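Long-range contacts in 2-hydroxyhepta-2,4-diene-1,7-dioate isomerase (PDB 4DBF), which probably acts as a magnesium-binding lyase or isomerase of the fumarylacetoacetate hydrolase (FAH) family, with oxaloacetate decarboxylase activity indicated for it: residues K82-G87 with P107-K112; S169-Q174 with R182-D187. All coordinates share one frame; numbering follows the deposited sequence.

Contact 1 (K82-G87 with P107-K112); sequences KVVAIG and PTLFLK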
ATOM      1  N   LYS A  82      -4.287   2.619  -2.334  1.00 20.71           N
ATOM      2  CA  LYS A  82      -4.136   1.671  -1.274  1.00 20.01           C
ATOM      3  C   LYS A  82      -5.471   1.146  -0.783  1.00 20.11           C
ATOM      4  O   LYS A  82      -6.481   1.704  -1.041  1.00 20.56           O
ATOM      5  CB  LYS A  82      -3.348   2.264  -0.125  1.00 19.98           C
ATOM      6  CG  LYS A  82      -3.895   3.555   0.418  1.00 21.22           C
ATOM      7  CD  LYS A  82      -2.980   4.150   1.452  1.00 19.83           C
ATOM      8  CE  LYS A  82      -3.585   5.366   2.098  1.00 21.19           C
ATOM      9  NZ  LYS A  82      -3.730   6.506   1.198  1.00 21.53           N
ATOM     10  N   VAL A  83      -5.405   0.038  -0.078  1.00 20.46           N
ATOM     11  CA  VAL A  83      -6.545  -0.603   0.516  1.00 19.27           C
ATOM     12  C   VAL A  83      -6.284  -0.706   2.006  1.00 18.96           C
ATOM     13  O   VAL A  83      -5.332  -1.300   2.415  1.00 19.57           O
ATOM     14  CB  VAL A  83      -6.796  -1.991  -0.043  1.00 19.49           C
ATOM     15  CG1 VAL A  83      -7.986  -2.607   0.652  1.00 20.05           C
ATOM     16  CG2 VAL A  83      -6.937  -1.933  -1.531  1.00 20.37           C
ATOM     17  N   VAL A  84      -7.111  -0.050   2.790  1.00 18.26           N
ATOM     18  CA  VAL A  84      -6.918  -0.033   4.222  1.00 17.93           C
ATOM     19  C   VAL A  84      -8.003  -0.860   4.838  1.00 19.14           C
ATOM     20  O   VAL A  84      -9.124  -0.688   4.534  1.00 20.32           O
ATOM     21  CB  VAL A  84      -6.962   1.365   4.818  1.00 18.33           C
ATOM     22  CG1 VAL A  84      -6.674   1.295   6.300  1.00 18.02           C
ATOM     23  CG2 VAL A  84      -6.007   2.296   4.119  1.00 17.19           C
ATOM     24  N   ALA A  85      -7.607  -1.807   5.661  1.00 19.76           N
ATOM     25  CA  ALA A  85      -8.521  -2.760   6.197  1.00 19.07           C
ATOM     26  C   ALA A  85      -8.484  -2.826   7.725  1.00 19.95           C
ATOM     27  O   ALA A  85      -7.504  -2.564   8.303  1.00 18.92           O
ATOM     28  CB  ALA A  85      -8.266  -4.108   5.603  1.00 19.39           C
ATOM     29  N   ILE A  86      -9.600  -3.183   8.321  1.00 20.96           N
ATOM     30  CA  ILE A  86      -9.722  -3.282   9.765  1.00 22.01           C
ATOM     31  C   ILE A  86      -9.879  -4.736  10.206  1.00 21.77           C
ATOM     32  O   ILE A  86     -10.756  -5.426   9.764  1.00 25.41           O
ATOM     33  CB  ILE A  86     -10.919  -2.478  10.326  1.00 22.97           C
ATOM     34  CG1 ILE A  86     -11.010  -1.099   9.708  1.00 25.12           C
ATOM     35  CG2 ILE A  86     -10.823  -2.334  11.820  1.00 19.54           C
ATOM     36  CD1 ILE A  86      -9.772  -0.279   9.895  1.00 25.85           C
ATOM     37  N   GLY A  87      -9.014  -5.164  11.100  1.00 22.91           N
ATOM     38  CA  GLY A  87      -9.166  -6.433  11.745  1.00 22.19           C
ATOM     39  C   GLY A  87      -9.780  -6.292  13.126  1.00 21.00           C
ATOM     40  O   GLY A  87      -9.759  -5.262  13.714  1.00 20.68           O
ATOM     41  N   PRO A 107      -9.833  -3.298  17.610  1.00 25.53           N
ATOM     42  CA  PRO A 107      -9.696  -3.253  16.166  1.00 24.39           C
ATOM     43  C   PRO A 107      -8.353  -2.714  15.732  1.00 23.23           C
ATOM     44  O   PRO A 107      -7.823  -1.878  16.365  1.00 23.36           O
ATOM     45  CB  PRO A 107     -10.805  -2.318  15.758  1.00 24.09           C
ATOM     46  CG  PRO A 107     -11.856  -2.539  16.772  1.00 25.55           C
ATOM     47  CD  PRO A 107     -11.077  -2.665  18.033  1.00 25.03           C
ATOM     48  N   THR A 108      -7.829  -3.221  14.644  1.00 21.25           N
ATOM     49  CA  THR A 108      -6.535  -2.844  14.186  1.00 21.98           C
ATOM     50  C   THR A 108      -6.568  -2.632  12.682  1.00 22.08           C
ATOM     51  O   THR A 108      -7.256  -3.306  12.010  1.00 22.42           O
ATOM     52  CB  THR A 108      -5.512  -3.929  14.544  1.00 22.07           C
ATOM     53  OG1 THR A 108      -4.196  -3.454  14.366  1.00 24.88           O
ATOM     54  CG2 THR A 108      -5.737  -5.155  13.726  1.00 21.68           C
ATOM     55  N   LEU A 109      -5.785  -1.692  12.213  1.00 21.99           N
ATOM     56  CA  LEU A 109      -5.694  -1.356  10.829  1.00 21.86           C
ATOM     57  C   LEU A 109      -4.618  -2.178  10.153  1.00 19.97           C
ATOM     58  O   LEU A 109      -3.636  -2.457  10.723  1.00 20.60           O
ATOM     59  CB  LEU A 109      -5.354   0.116  10.759  1.00 22.64           C
ATOM     60  CG  LEU A 109      -5.138   0.905   9.506  1.00 27.43           C
ATOM     61  CD1 LEU A 109      -5.247   2.382   9.838  1.00 30.07           C
ATOM     62  CD2 LEU A 109      -3.770   0.595   8.984  1.00 26.11           C
ATOM     63  N   PHE A 110      -4.835  -2.549   8.911  1.00 20.10           N
ATOM     64  CA  PHE A 110      -3.775  -3.113   8.102  1.00 18.74           C
ATOM     65  C   PHE A 110      -3.950  -2.747   6.626  1.00 18.90           C
ATOM     66  O   PHE A 110      -4.934  -2.169   6.244  1.00 17.63           O
ATOM     67  CB  PHE A 110      -3.611  -4.615   8.335  1.00 19.00           C
ATOM     68  CG  PHE A 110      -4.740  -5.435   7.854  1.00 18.89           C
ATOM     69  CD1 PHE A 110      -5.835  -5.609   8.612  1.00 18.09           C
ATOM     70  CD2 PHE A 110      -4.686  -6.044   6.656  1.00 18.29           C
ATOM     71  CE1 PHE A 110      -6.884  -6.344   8.176  1.00 18.54           C
ATOM     72  CE2 PHE A 110      -5.730  -6.775   6.202  1.00 17.64           C
ATOM     73  CZ  PHE A 110      -6.837  -6.925   6.957  1.00 19.12           C
ATOM     74  N   LEU A 111      -2.956  -3.078   5.838  1.00 18.34           N
ATOM     75  CA  LEU A 111      -2.964  -2.737   4.428  1.00 18.30           C
ATOM     76  C   LEU A 111      -3.003  -3.959   3.538  1.00 19.71           C
ATOM     77  O   LEU A 111      -2.374  -4.900   3.839  1.00 17.15           O
ATOM     78  CB  LEU A 111      -1.750  -1.910   4.084  1.00 18.09           C
ATOM     79  CG  LEU A 111      -1.566  -0.602   4.849  1.00 19.21           C
ATOM     80  CD1 LEU A 111      -0.227   0.035   4.640  1.00 19.32           C
ATOM     81  CD2 LEU A 111      -2.664   0.342   4.520  1.00 18.88           C
ATOM     82  N   LYS A 112      -3.743  -3.874   2.443  1.00 18.79           N
ATOM     83  CA  LYS A 112      -3.611  -4.798   1.329  1.00 18.05           C
ATOM     84  C   LYS A 112      -3.043  -3.998   0.166  1.00 19.98           C
ATOM     85  O   LYS A 112      -3.438  -2.910  -0.032  1.00 19.84           O
ATOM     86  CB  LYS A 112      -4.936  -5.435   0.925  1.00 18.70           C
ATOM     87  CG  LYS A 112      -5.521  -6.450   1.882  1.00 20.96           C
ATOM     88  CD  LYS A 112      -6.959  -6.807   1.571  1.00 20.76           C
ATOM     89  CE  LYS A 112      -7.117  -7.996   0.655  1.00 21.48           C
ATOM     90  NZ  LYS A 112      -6.954  -9.301   1.293  1.00 21.43           N
TER
HETATM   91  O   HOH W   1      -2.572  -0.688   0.512  1.00 29.77           O
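A85 and F110 sit at the middle of an antiparallel ladder between strands 83-87 and 108-112, part of the FAH-family beta scaffold, where strand 253-255 continues the sheet on the far edge of 83-87. The ladder shows how one regular register can serve a core on one face and a metal site on the other. Backbone bonds form the frame. At the A85/F110 hydrogen-bonded pair, A85 N donates to F110 O at 2.8 Å, almost straight at 172°, and F110 N returns a bond to A85 O. G87 and T108 make a second reciprocal pair, in which G87 N approaches T108 O nearly along the C=O axis. At V83/K112 the ladder changes: K112 N reaches V83 O at 3.0 Å, while V83 N donates to water 1, also at 3.0 Å.

The aromatic contact lies on the face bearing V83, A85, F110 and K112. F110 CG stands between its own backbone N and carbonyl carbon (chi1 68°), which carries the ring across the partner strand; A85 CB makes a CH-pi contact over one face, 3.7 Å from the centroid and displaced toward the CZ rim, while G87 N lies at the edge, in the ring plane. W180 meets the same ring edge-to-face.

Apolar contacts occupy the other face. V84 CG1 presses against L109 CG at 3.6 Å, V84 CG2 lies alongside L111 CD2, and I86 CG2 meets P107 CB. K112 turns its amine away to D167, a magnesium ligand, and to the carbonyls of K184 and F189. The chemistry thus implies a division of labour: one face is aliphatic and packed under helix 235-243, while the other places the F110 ring near the magnesium ion and the K112 amine on its ligand D167.

Contact 2 (S169-Q174 with R182-D187); sequences SSRDLQ and RAKGID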
ATOM      1  N   SER A 169      -7.636 -14.464   2.838  1.00 18.90           N
ATOM      2  CA  SER A 169      -6.592 -14.520   3.849  1.00 20.83           C
ATOM      3  C   SER A 169      -6.119 -15.994   4.016  1.00 20.84           C
ATOM      4  O   SER A 169      -6.985 -16.871   4.261  1.00 21.27           O
ATOM      5  CB  SER A 169      -7.210 -14.123   5.221  1.00 21.50           C
ATOM      6  OG  SER A 169      -8.147 -13.006   5.083  1.00 26.62           O
ATOM      7  N   SER A 170      -4.811 -16.228   3.889  1.00 20.96           N
ATOM      8  CA  SER A 170      -4.216 -17.544   4.255  1.00 23.10           C
ATOM      9  C   SER A 170      -4.097 -17.552   5.781  1.00 22.17           C
ATOM     10  O   SER A 170      -3.252 -16.831   6.332  1.00 20.73           O
ATOM     11  CB  SER A 170      -2.817 -17.686   3.664  1.00 23.01           C
ATOM     12  OG  SER A 170      -2.154 -18.863   4.198  1.00 26.92           O
ATOM     13  N   ARG A 171      -4.936 -18.312   6.472  1.00 22.05           N
ATOM     14  CA  ARG A 171      -4.857 -18.333   7.954  1.00 22.97           C
ATOM     15  C   ARG A 171      -3.544 -18.907   8.452  1.00 23.62           C
ATOM     16  O   ARG A 171      -3.033 -18.518   9.495  1.00 21.96           O
ATOM     17  CB  ARG A 171      -5.983 -19.169   8.543  1.00 24.28           C
ATOM     18  CG  ARG A 171      -7.344 -18.696   8.148  1.00 24.19           C
ATOM     19  CD  ARG A 171      -7.678 -17.247   8.640  1.00 26.97           C
ATOM     20  NE  ARG A 171      -9.058 -16.931   8.370  1.00 28.32           N
ATOM     21  CZ  ARG A 171      -9.554 -15.683   8.285  1.00 28.32           C
ATOM     22  NH1 ARG A 171      -8.763 -14.639   8.412  1.00 25.55           N
ATOM     23  NH2 ARG A 171     -10.815 -15.493   7.964  1.00 26.76           N
ATOM     24  N   ASP A 172      -3.002 -19.865   7.711  1.00 22.82           N
ATOM     25  CA  ASP A 172      -1.700 -20.432   8.071  1.00 24.03           C
ATOM     26  C   ASP A 172      -0.582 -19.422   7.993  1.00 24.28           C
ATOM     27  O   ASP A 172       0.342 -19.401   8.865  1.00 22.35           O
ATOM     28  CB  ASP A 172      -1.355 -21.651   7.168  1.00 25.00           C
ATOM     29  CG  ASP A 172      -2.207 -22.894   7.489  1.00 28.45           C
ATOM     30  OD1 ASP A 172      -2.897 -22.904   8.532  1.00 28.42           O
ATOM     31  OD2 ASP A 172      -2.262 -23.832   6.625  1.00 30.12           O
ATOM     32  N   LEU A 173      -0.581 -18.589   6.926  1.00 22.59           N
ATOM     33  CA  LEU A 173       0.476 -17.560   6.840  1.00 20.81           C
ATOM     34  C   LEU A 173       0.273 -16.466   7.885  1.00 19.56           C
ATOM     35  O   LEU A 173       1.311 -15.935   8.386  1.00 19.41           O
ATOM     36  CB  LEU A 173       0.591 -16.922   5.448  1.00 20.34           C
ATOM     37  CG  LEU A 173       1.024 -17.888   4.325  1.00 26.06           C
ATOM     38  CD1 LEU A 173       0.899 -17.175   2.996  1.00 28.29           C
ATOM     39  CD2 LEU A 173       2.458 -18.406   4.511  1.00 25.12           C
ATOM     40  N   GLN A 174      -0.981 -16.137   8.204  1.00 17.79           N
ATOM     41  CA  GLN A 174      -1.210 -15.119   9.228  1.00 20.67           C
ATOM     42  C   GLN A 174      -0.500 -15.559  10.548  1.00 23.62           C
ATOM     43  O   GLN A 174       0.209 -14.769  11.205  1.00 23.27           O
ATOM     44  CB  GLN A 174      -2.659 -14.958   9.535  1.00 22.24           C
ATOM     45  CG  GLN A 174      -3.422 -14.123   8.583  1.00 21.28           C
ATOM     46  CD  GLN A 174      -4.876 -13.950   9.026  1.00 26.20           C
ATOM     47  OE1 GLN A 174      -5.773 -14.584   8.541  1.00 26.36           O
ATOM     48  NE2 GLN A 174      -5.093 -13.066   9.975  1.00 28.66           N
ATOM     49  N   ARG A 182       1.472 -10.401   4.128  1.00 18.61           N
ATOM     50  CA  ARG A 182       1.596 -11.459   3.096  1.00 19.33           C
ATOM     51  C   ARG A 182       0.371 -12.351   2.935  1.00 18.56           C
ATOM     52  O   ARG A 182      -0.144 -12.558   1.811  1.00 21.91           O
ATOM     53  CB  ARG A 182       2.894 -12.292   3.339  1.00 20.04           C
ATOM     54  CG  ARG A 182       3.179 -13.268   2.218  1.00 23.51           C
ATOM     55  CD  ARG A 182       4.630 -13.815   2.372  1.00 19.96           C
ATOM     56  NE  ARG A 182       4.769 -14.657   3.583  1.00 23.18           N
ATOM     57  CZ  ARG A 182       5.289 -15.899   3.588  1.00 28.34           C
ATOM     58  NH1 ARG A 182       5.687 -16.463   2.456  1.00 25.43           N
ATOM     59  NH2 ARG A 182       5.437 -16.573   4.733  1.00 24.78           N
ATOM     60  N   ALA A 183      -0.166 -12.819   4.046  1.00 18.50           N
ATOM     61  CA  ALA A 183      -1.334 -13.711   4.041  1.00 18.87           C
ATOM     62  C   ALA A 183      -2.523 -13.085   3.319  1.00 19.13           C
ATOM     63  O   ALA A 183      -3.388 -13.817   2.817  1.00 21.00           O
ATOM     64  CB  ALA A 183      -1.810 -13.980   5.490  1.00 19.73           C
ATOM     65  N   LYS A 184      -2.629 -11.733   3.357  1.00 19.15           N
ATOM     66  CA  LYS A 184      -3.817 -11.083   2.809  1.00 19.02           C
ATOM     67  C   LYS A 184      -3.496 -10.310   1.531  1.00 19.29           C
ATOM     68  O   LYS A 184      -4.360  -9.663   0.962  1.00 20.64           O
ATOM     69  CB  LYS A 184      -4.379 -10.134   3.859  1.00 20.75           C
ATOM     70  CG  LYS A 184      -4.976 -10.893   5.108  1.00 21.24           C
ATOM     71  CD  LYS A 184      -5.590  -9.930   6.058  1.00 21.44           C
ATOM     72  CE  LYS A 184      -6.443 -10.694   7.149  1.00 23.27           C
ATOM     73  NZ  LYS A 184      -7.909 -10.750   6.801  1.00 27.44           N
ATOM     74  N   GLY A 185      -2.224 -10.334   1.146  1.00 17.81           N
ATOM     75  CA  GLY A 185      -1.667  -9.392   0.154  1.00 17.28           C
ATOM     76  C   GLY A 185      -1.151 -10.097  -1.104  1.00 18.18           C
ATOM     77  O   GLY A 185      -0.673  -9.435  -2.026  1.00 18.36           O
ATOM     78  N   ILE A 186      -1.332 -11.420  -1.159  1.00 18.54           N
ATOM     79  CA  ILE A 186      -0.963 -12.221  -2.373  1.00 18.70           C
ATOM     80  C   ILE A 186      -1.827 -11.702  -3.562  1.00 19.30           C
ATOM     81  O   ILE A 186      -3.006 -11.358  -3.381  1.00 17.02           O
ATOM     82  CB  ILE A 186      -1.152 -13.710  -2.082  1.00 19.23           C
ATOM     83  CG1 ILE A 186       0.018 -14.162  -1.181  1.00 18.68           C
ATOM     84  CG2 ILE A 186      -1.105 -14.594  -3.355  1.00 22.33           C
ATOM     85  CD1 ILE A 186      -0.230 -15.472  -0.335  1.00 19.52           C
ATOM     86  N   ASP A 187      -1.256 -11.582  -4.747  1.00 18.71           N
ATOM     87  CA  ASP A 187      -2.006 -11.199  -5.924  1.00 20.31           C
ATOM     88  C   ASP A 187      -3.365 -11.950  -5.965  1.00 19.80           C
ATOM     89  O   ASP A 187      -3.412 -13.103  -5.739  1.00 20.89           O
ATOM     90  CB  ASP A 187      -1.235 -11.516  -7.210  1.00 20.67           C
ATOM     91  CG  ASP A 187      -0.047 -10.624  -7.468  1.00 23.90           C
ATOM     92  OD1 ASP A 187       0.272  -9.753  -6.717  1.00 20.32           O
ATOM     93  OD2 ASP A 187       0.603 -10.868  -8.468  1.00 26.85           O
TER
HETATM   94  O   HOH W   2      -9.145 -11.501   9.377  1.00 37.54           O
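Beside the magnesium site, where strand 159-170 turns into helix 171-177, K184 NZ donates to S169 OG at 2.8 Å. The bend at the end of the lysine chain (chi4 -96°) brings NZ to the hydroxyl, and D167, a magnesium ligand, also accepts from this amine. K184 NZ and R171 NH1 share water 2, which accepts from the lysine at 3.0 Å and only weakly from the arginine. R171 forms salt bridges with E134 and with the magnesium ligand E136. Q174 OE1 helps fix the guanidinium, taking NH1 in its carbonyl plane, on a lone pair, at 3.0 Å.

The strand-to-helix junction is an N-cap: S170 OG, anti to its own N, accepts from L173 N and is hydrogen-bonded to T131 O. On its backbone side, S170 N donates to A183 O at 3.0 Å, tying the cap to helix 181-185.

A183 CB touches both S170 O and Q174 CG, the latter 3.5 Å away, with L173 CB close by. L173 CD2 rests over one face of the R182 guanidinium, 3.5 Å from NH2, which is bridged to D177. The side chains of L173 and I186 cross at about a right angle, CD1 against CD1 at 3.9 Å.

Overall arrangement
Following the chain from the N terminus, contact 1 closes first: 82-87 pairs with 107-112 across an intervening loop that is partly unmodelled. The chain then runs through strands 133-143 and 159-170, which carry the magnesium ligands E136, E138 and D167, before contact 2 closes the much shorter loop between 169-174 and 182-187. The two closures stand in series, neither nested nor crossed. They meet in space nevertheless: K112 NZ lies 2.6 Å from K184 O, a probable hydrogen bond, and F110 CE2 packs on K184 CD. Together they join the beta scaffold to the helical turns beside the metal, and both reach the second subunit.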